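Local coordinates for acetyltransferase, GNAT family (Streptococcus agalactiae 2603V/R, PDB 2Q7B), which probably transfers an acetyl group to an amino group of a substrate not yet identified, as a member of the GNAT family of N-acetyltransferases, at residues A[99-104]-A[147-152]; A[134-139]-A[152-157]. One frame throughout, in Å; residues are numbered along the deposited sequence.

Contact 1: A[99-104]-A[147-152]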
loop_
_atom_site.group_PDB
_atom_site.type_symbol
_atom_site.label_atom_id
_atom_site.label_comp_id
_atom_site.label_asym_id
_atom_site.label_seq_id
_atom_site.Cartn_x
_atom_site.Cartn_y
_atom_site.Cartn_z
ATOM N N LYS A 99 17.733 -2.756 3.740
ATOM C CA LYS A 99 16.366 -2.402 4.096
ATOM C C LYS A 99 15.362 -3.223 3.319
ATOM O O LYS A 99 15.707 -3.883 2.343
ATOM C CB LYS A 99 16.087 -0.935 3.707
ATOM C CG LYS A 99 16.820 0.125 4.492
ATOM C CD LYS A 99 16.543 1.521 3.943
ATOM C CE LYS A 99 15.107 2.007 4.141
ATOM N NZ LYS A 99 14.757 2.075 5.562
ATOM N N LYS A 100 14.110 -3.134 3.764
ATOM C CA LYS A 100 12.967 -3.750 3.129
ATOM C C LYS A 100 13.203 -5.196 2.725
ATOM O O LYS A 100 12.872 -5.597 1.617
ATOM C CB LYS A 100 12.526 -2.910 1.941
ATOM C CG LYS A 100 12.218 -1.444 2.296
ATOM C CD LYS A 100 11.164 -1.295 3.389
ATOM C CE LYS A 100 10.973 0.156 3.792
ATOM N NZ LYS A 100 10.747 0.271 5.259
ATOM N N PHE A 101 13.743 -5.967 3.670
ATOM C CA PHE A 101 14.052 -7.365 3.443
ATOM C C PHE A 101 12.885 -8.239 3.908
ATOM O O PHE A 101 12.697 -8.446 5.096
ATOM C CB PHE A 101 15.358 -7.696 4.140
ATOM C CG PHE A 101 15.825 -9.115 3.955
ATOM C CD1 PHE A 101 15.503 -9.877 2.837
ATOM C CD2 PHE A 101 16.726 -9.631 4.852
ATOM C CE1 PHE A 101 15.983 -11.148 2.695
ATOM C CE2 PHE A 101 17.224 -10.879 4.697
ATOM C CZ PHE A 101 16.842 -11.649 3.620
ATOM N N PHE A 102 12.114 -8.749 2.961
ATOM C CA PHE A 102 10.918 -9.534 3.273
ATOM C C PHE A 102 10.780 -10.725 2.354
ATOM O O PHE A 102 11.199 -10.657 1.200
ATOM C CB PHE A 102 9.663 -8.668 3.109
ATOM C CG PHE A 102 9.659 -7.429 3.966
ATOM C CD1 PHE A 102 9.486 -7.523 5.336
ATOM C CD2 PHE A 102 9.810 -6.158 3.396
ATOM C CE1 PHE A 102 9.486 -6.392 6.131
ATOM C CE2 PHE A 102 9.804 -5.032 4.192
ATOM C CZ PHE A 102 9.649 -5.152 5.561
ATOM N N THR A 103 10.206 -11.806 2.881
ATOM C CA THR A 103 9.917 -13.002 2.103
ATOM C C THR A 103 8.644 -13.632 2.631
ATOM O O THR A 103 8.404 -13.578 3.818
ATOM C CB THR A 103 11.050 -14.082 2.207
ATOM O OG1 THR A 103 11.262 -14.419 3.575
ATOM C CG2 THR A 103 12.358 -13.598 1.640
ATOM N N TYR A 104 7.815 -14.202 1.766
ATOM C CA TYR A 104 6.660 -14.956 2.262
ATOM C C TYR A 104 7.229 -16.243 2.921
ATOM O O TYR A 104 8.230 -16.773 2.455
ATOM C CB TYR A 104 5.606 -15.256 1.173
ATOM C CG TYR A 104 4.669 -14.092 0.875
ATOM C CD1 TYR A 104 3.904 -13.497 1.888
ATOM C CD2 TYR A 104 4.515 -13.606 -0.432
ATOM C CE1 TYR A 104 3.040 -12.422 1.604
ATOM C CE2 TYR A 104 3.676 -12.544 -0.710
ATOM C CZ TYR A 104 2.940 -11.958 0.303
ATOM O OH TYR A 104 2.095 -10.925 -0.028
ATOM N N PHE A 147 19.053 -15.075 13.783
ATOM C CA PHE A 147 19.910 -16.243 13.506
ATOM C C PHE A 147 20.230 -16.275 12.006
ATOM O O PHE A 147 21.336 -16.610 11.610
ATOM C CB PHE A 147 19.261 -17.545 13.999
ATOM C CG PHE A 147 20.250 -18.664 14.272
ATOM C CD1 PHE A 147 21.316 -18.474 15.159
ATOM C CD2 PHE A 147 20.077 -19.925 13.706
ATOM C CE1 PHE A 147 22.216 -19.502 15.431
ATOM C CE2 PHE A 147 20.968 -20.959 13.982
ATOM C CZ PHE A 147 22.038 -20.748 14.849
ATOM N N PHE A 148 19.252 -15.906 11.183
ATOM C CA PHE A 148 19.460 -15.782 9.743
ATOM C C PHE A 148 20.587 -14.771 9.455
ATOM O O PHE A 148 21.513 -15.101 8.720
ATOM C CB PHE A 148 18.157 -15.388 8.992
ATOM C CG PHE A 148 18.378 -15.108 7.528
ATOM C CD1 PHE A 148 18.363 -16.136 6.605
ATOM C CD2 PHE A 148 18.666 -13.827 7.084
ATOM C CE1 PHE A 148 18.610 -15.887 5.262
ATOM C CE2 PHE A 148 18.927 -13.590 5.750
ATOM C CZ PHE A 148 18.893 -14.625 4.842
ATOM N N TYR A 149 20.516 -13.572 10.042
ATOM C CA TYR A 149 21.562 -12.543 9.838
ATOM C C TYR A 149 22.942 -12.968 10.325
ATOM O O TYR A 149 23.926 -12.677 9.673
ATOM C CB TYR A 149 21.206 -11.190 10.477
ATOM C CG TYR A 149 20.025 -10.494 9.833
ATOM C CD1 TYR A 149 20.045 -10.143 8.492
ATOM C CD2 TYR A 149 18.900 -10.174 10.576
ATOM C CE1 TYR A 149 18.966 -9.524 7.910
ATOM C CE2 TYR A 149 17.815 -9.571 10.010
ATOM C CZ TYR A 149 17.845 -9.242 8.679
ATOM O OH TYR A 149 16.748 -8.603 8.141
ATOM N N GLU A 150 23.008 -13.647 11.454
ATOM C CA GLU A 150 24.284 -14.121 11.996
ATOM C C GLU A 150 24.939 -15.167 11.085
ATOM O O GLU A 150 26.176 -15.200 10.952
ATOM C CB GLU A 150 24.086 -14.629 13.425
ATOM C CG GLU A 150 23.792 -13.480 14.393
ATOM C CD GLU A 150 23.175 -13.917 15.706
ATOM O OE1 GLU A 150 23.155 -15.133 16.014
ATOM O OE2 GLU A 150 22.703 -13.019 16.434
ATOM N N ASN A 151 24.096 -15.995 10.449
ATOM C CA ASN A 151 24.534 -16.989 9.453
ATOM C C ASN A 151 24.960 -16.350 8.122
ATOM O O ASN A 151 25.548 -17.027 7.290
ATOM C CB ASN A 151 23.448 -18.045 9.178
ATOM C CG ASN A 151 23.310 -19.065 10.294
ATOM O OD1 ASN A 151 22.209 -19.291 10.794
ATOM N ND2 ASN A 151 24.420 -19.695 10.683
ATOM N N GLN A 152 24.642 -15.073 7.897
ATOM C CA GLN A 152 25.121 -14.371 6.710
ATOM C C GLN A 152 26.346 -13.551 7.104
ATOM O O GLN A 152 26.798 -12.729 6.320
ATOM C CB GLN A 152 24.055 -13.446 6.107
ATOM C CG GLN A 152 22.639 -14.033 5.909
ATOM C CD GLN A 152 22.637 -15.433 5.311
ATOM O OE1 GLN A 152 23.356 -15.717 4.347
ATOM N NE2 GLN A 152 21.815 -16.321 5.882
#
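Phe101 reaches from strand 95-103 to helix 143-150 and meets two aromatic rings there, Phe148 and Tyr149, with the outer rim of its own ring. The contact is almost wholly aromatic, and no hydrogen bond crosses it. CE2 of Phe101 comes within 3.4 Å of CE2 of Phe148, and CZ of Phe101 lies beside the same Phe148 atom. The two side chains arrive from opposite directions, their ring centroids 5.6 Å apart and their planes inclined at 53°. Both phenylalanines hold CG anti to the backbone N (chi1 -178° in Phe101), which extends each ring toward the other across a gap where the backbones stay far apart: even the closest CA atoms, those of Phe101 and Tyr149, are 11.1 Å from each other. Phenylalanine suits position 101 because it is long enough to help span that gap and offers an apolar edge at its end.

Tyr149 passes alongside Phe101 in the opposite sense. Its CE1 sits near the plane of the Phe101 ring, 3.8 Å from CD2, and its OH lies at the same edge, 3.4 Å from Phe101 CD2. The long tyrosine ring suits this place, because it starts off to one side and only its far end comes up to the strand.

The polar element belongs to the helix side. NE2 of Gln152 donates to the backbone O of Phe148 over 3.1 Å, bent to 138° at the hydrogen, and the same NE2 lies above the Phe148 ring, toward its rim. Leu118 of helix 114-128 and Ile86 of strand 81-90 also touch Phe101.

With Phe101 offering its ring edge and no hydrogen bond joining the segments, cohesion probably rests on dispersion and partial burial of aromatic surface.

Contact 2: A[134-139]-A[152-157]; sequences IVLDTP and QGFKQI
One face of the Phe154 ring carries the methyl CD2 of Leu136, while CG2 of Ile134 lies at the ring's edge, in its plane. Phenylalanine suits this buried place, giving the leucine a broad face and the isoleucine an apolar rim. The Leu136 methyl makes a CH-pi contact, 3.9 Å from the centroid of the Phe154 ring and 25° off the normal; its shift toward the rim brings CD2 to 3.5 Å from Phe154 CE2. Leu136 places CG between its backbone N and carbonyl carbon (chi1 63°), and from there the branch ending in CD2 extends over the aromatic face.

At the edge, Ile134 CG2 is 3.9 Å from Phe154 CZ. A beta-branched residue suits this position in a strand, since CG2 meets the ring as the CG1 arm turns away, where the side chain packs on helix 114-128. The backbone O of Ile134 also approaches Phe154 CE2, at 3.6 Å.

Ahead of the phenylalanine, Gly153 has positive phi (87°) and is the C-prime residue of a Schellman motif: Phe154 N probably bonds to Tyr149 O, and Gly153 N to Glu150 O. The turn ends helix 143-150. Strand 133-139, this helix and strand 155-157 form a beta-alpha-beta crossover between parallel strands, with 173-179 inserted antiparallel to both, as in the C-terminal half of the GNAT fold.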
loop_
_atom_site.group_PDB
_atom_site.type_symbol
_atom_site.label_atom_id
_atom_site.label_comp_id
_atom_site.label_asym_id
_atom_site.label_seq_id
_atom_site.Cartn_x
_atom_site.Cartn_y
_atom_site.Cartn_z
ATOM N N ILE A 134 28.024 -2.804 5.918
ATOM C CA ILE A 134 26.577 -2.910 5.730
ATOM C C ILE A 134 25.914 -2.965 7.084
ATOM O O ILE A 134 26.275 -3.810 7.902
ATOM C CB ILE A 134 26.171 -4.171 4.951
ATOM C CG1 ILE A 134 26.855 -4.195 3.574
ATOM C CG2 ILE A 134 24.636 -4.285 4.862
ATOM C CD1 ILE A 134 26.659 -3.011 2.687
ATOM N N VAL A 135 24.929 -2.089 7.300
ATOM C CA VAL A 135 24.203 -2.010 8.559
ATOM C C VAL A 135 22.726 -2.288 8.340
ATOM O O VAL A 135 22.205 -2.143 7.236
ATOM C CB VAL A 135 24.382 -0.628 9.250
ATOM C CG1 VAL A 135 25.870 -0.310 9.449
ATOM C CG2 VAL A 135 23.720 0.491 8.464
ATOM N N LEU A 136 22.044 -2.712 9.395
ATOM C CA LEU A 136 20.616 -2.964 9.311
ATOM C C LEU A 136 20.050 -3.019 10.696
ATOM O O LEU A 136 20.794 -3.182 11.669
ATOM C CB LEU A 136 20.343 -4.279 8.578
ATOM C CG LEU A 136 20.846 -5.602 9.179
ATOM C CD1 LEU A 136 19.885 -6.183 10.237
ATOM C CD2 LEU A 136 21.015 -6.623 8.067
ATOM N N ASP A 137 18.738 -2.879 10.806
ATOM C CA ASP A 137 18.123 -3.084 12.098
ATOM C C ASP A 137 17.044 -4.140 11.946
ATOM O O ASP A 137 16.543 -4.389 10.850
ATOM C CB ASP A 137 17.587 -1.804 12.748
ATOM C CG ASP A 137 16.331 -1.332 12.118
ATOM O OD1 ASP A 137 16.333 -1.303 10.886
ATOM O OD2 ASP A 137 15.374 -0.985 12.840
ATOM N N THR A 138 16.712 -4.765 13.062
ATOM C CA THR A 138 15.742 -5.831 13.094
ATOM C C THR A 138 15.045 -5.793 14.453
ATOM O O THR A 138 15.705 -5.538 15.453
ATOM C CB THR A 138 16.451 -7.212 12.844
ATOM O OG1 THR A 138 15.537 -8.279 13.095
ATOM C CG2 THR A 138 17.674 -7.399 13.727
ATOM N N PRO A 139 13.717 -6.025 14.499
ATOM C CA PRO A 139 13.029 -6.034 15.804
ATOM C C PRO A 139 13.648 -7.022 16.807
ATOM O O PRO A 139 14.038 -8.133 16.428
ATOM C CB PRO A 139 11.602 -6.447 15.449
ATOM C CG PRO A 139 11.435 -6.081 14.015
ATOM C CD PRO A 139 12.778 -6.255 13.382
ATOM N N GLN A 152 24.642 -15.073 7.897
ATOM C CA GLN A 152 25.121 -14.371 6.710
ATOM C C GLN A 152 26.346 -13.551 7.104
ATOM O O GLN A 152 26.798 -12.729 6.320
ATOM C CB GLN A 152 24.055 -13.446 6.107
ATOM C CG GLN A 152 22.639 -14.033 5.909
ATOM C CD GLN A 152 22.637 -15.433 5.311
ATOM O OE1 GLN A 152 23.356 -15.717 4.347
ATOM N NE2 GLN A 152 21.815 -16.321 5.882
ATOM N N GLY A 153 26.864 -13.764 8.322
ATOM C CA GLY A 153 28.042 -13.066 8.817
ATOM C C GLY A 153 27.866 -11.720 9.506
ATOM O O GLY A 153 28.860 -11.022 9.693
ATOM N N PHE A 154 26.636 -11.336 9.882
ATOM C CA PHE A 154 26.408 -10.060 10.602
ATOM C C PHE A 154 26.612 -10.216 12.090
ATOM O O PHE A 154 26.168 -11.222 12.659
ATOM C CB PHE A 154 24.992 -9.526 10.430
ATOM C CG PHE A 154 24.748 -8.888 9.122
ATOM C CD1 PHE A 154 24.503 -9.663 8.021
ATOM C CD2 PHE A 154 24.746 -7.503 8.986
ATOM C CE1 PHE A 154 24.289 -9.100 6.817
ATOM C CE2 PHE A 154 24.530 -6.925 7.764
ATOM C CZ PHE A 154 24.288 -7.727 6.666
ATOM N N LYS A 155 27.235 -9.206 12.709
ATOM C CA LYS A 155 27.466 -9.173 14.150
ATOM C C LYS A 155 26.645 -8.018 14.716
ATOM O O LYS A 155 26.491 -7.001 14.053
ATOM C CB LYS A 155 28.950 -8.981 14.447
ATOM N N GLN A 156 26.096 -8.185 15.924
ATOM C CA GLN A 156 25.261 -7.150 16.563
ATOM C C GLN A 156 26.134 -5.980 17.007
ATOM O O GLN A 156 27.334 -6.136 17.150
ATOM C CB GLN A 156 24.452 -7.728 17.746
ATOM C CG GLN A 156 23.466 -6.735 18.421
ATOM C CD GLN A 156 22.564 -7.370 19.489
ATOM O OE1 GLN A 156 22.645 -8.570 19.769
ATOM N NE2 GLN A 156 21.698 -6.552 20.090
ATOM N N ILE A 157 25.523 -4.808 17.171
ATOM C CA ILE A 157 26.217 -3.598 17.590
ATOM C C ILE A 157 25.231 -2.682 18.320
ATOM O O ILE A 157 24.010 -2.793 18.139
ATOM C CB ILE A 157 26.862 -2.864 16.367
ATOM C CG1 ILE A 157 28.030 -1.968 16.799
ATOM C CG2 ILE A 157 25.830 -2.058 15.600
ATOM C CD1 ILE A 157 28.861 -1.435 15.636
#

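How the contacts relate
Helix 143-150 joins the two contacts, whose centres are 9 Å apart and whose segments alternate along the chain. Contact 1 uses its C-terminal part against strand 95-103; contact 2 uses the residues just after it against strand 133-139, the parallel neighbour of that strand. They share Gln152 and meet at Tyr149, whose CE1 is 3.6 Å from Leu136 CD2, so one tyrosine ring borders both apolar clusters. In GNAT enzymes acetyl-CoA generally binds where two such parallel strands splay apart, so both contacts probably lie near that cleft. A citrate, probably from the crystallisation liquor, is hydrogen-bonded by Lys99 and Lys100; it does not establish a substrate site.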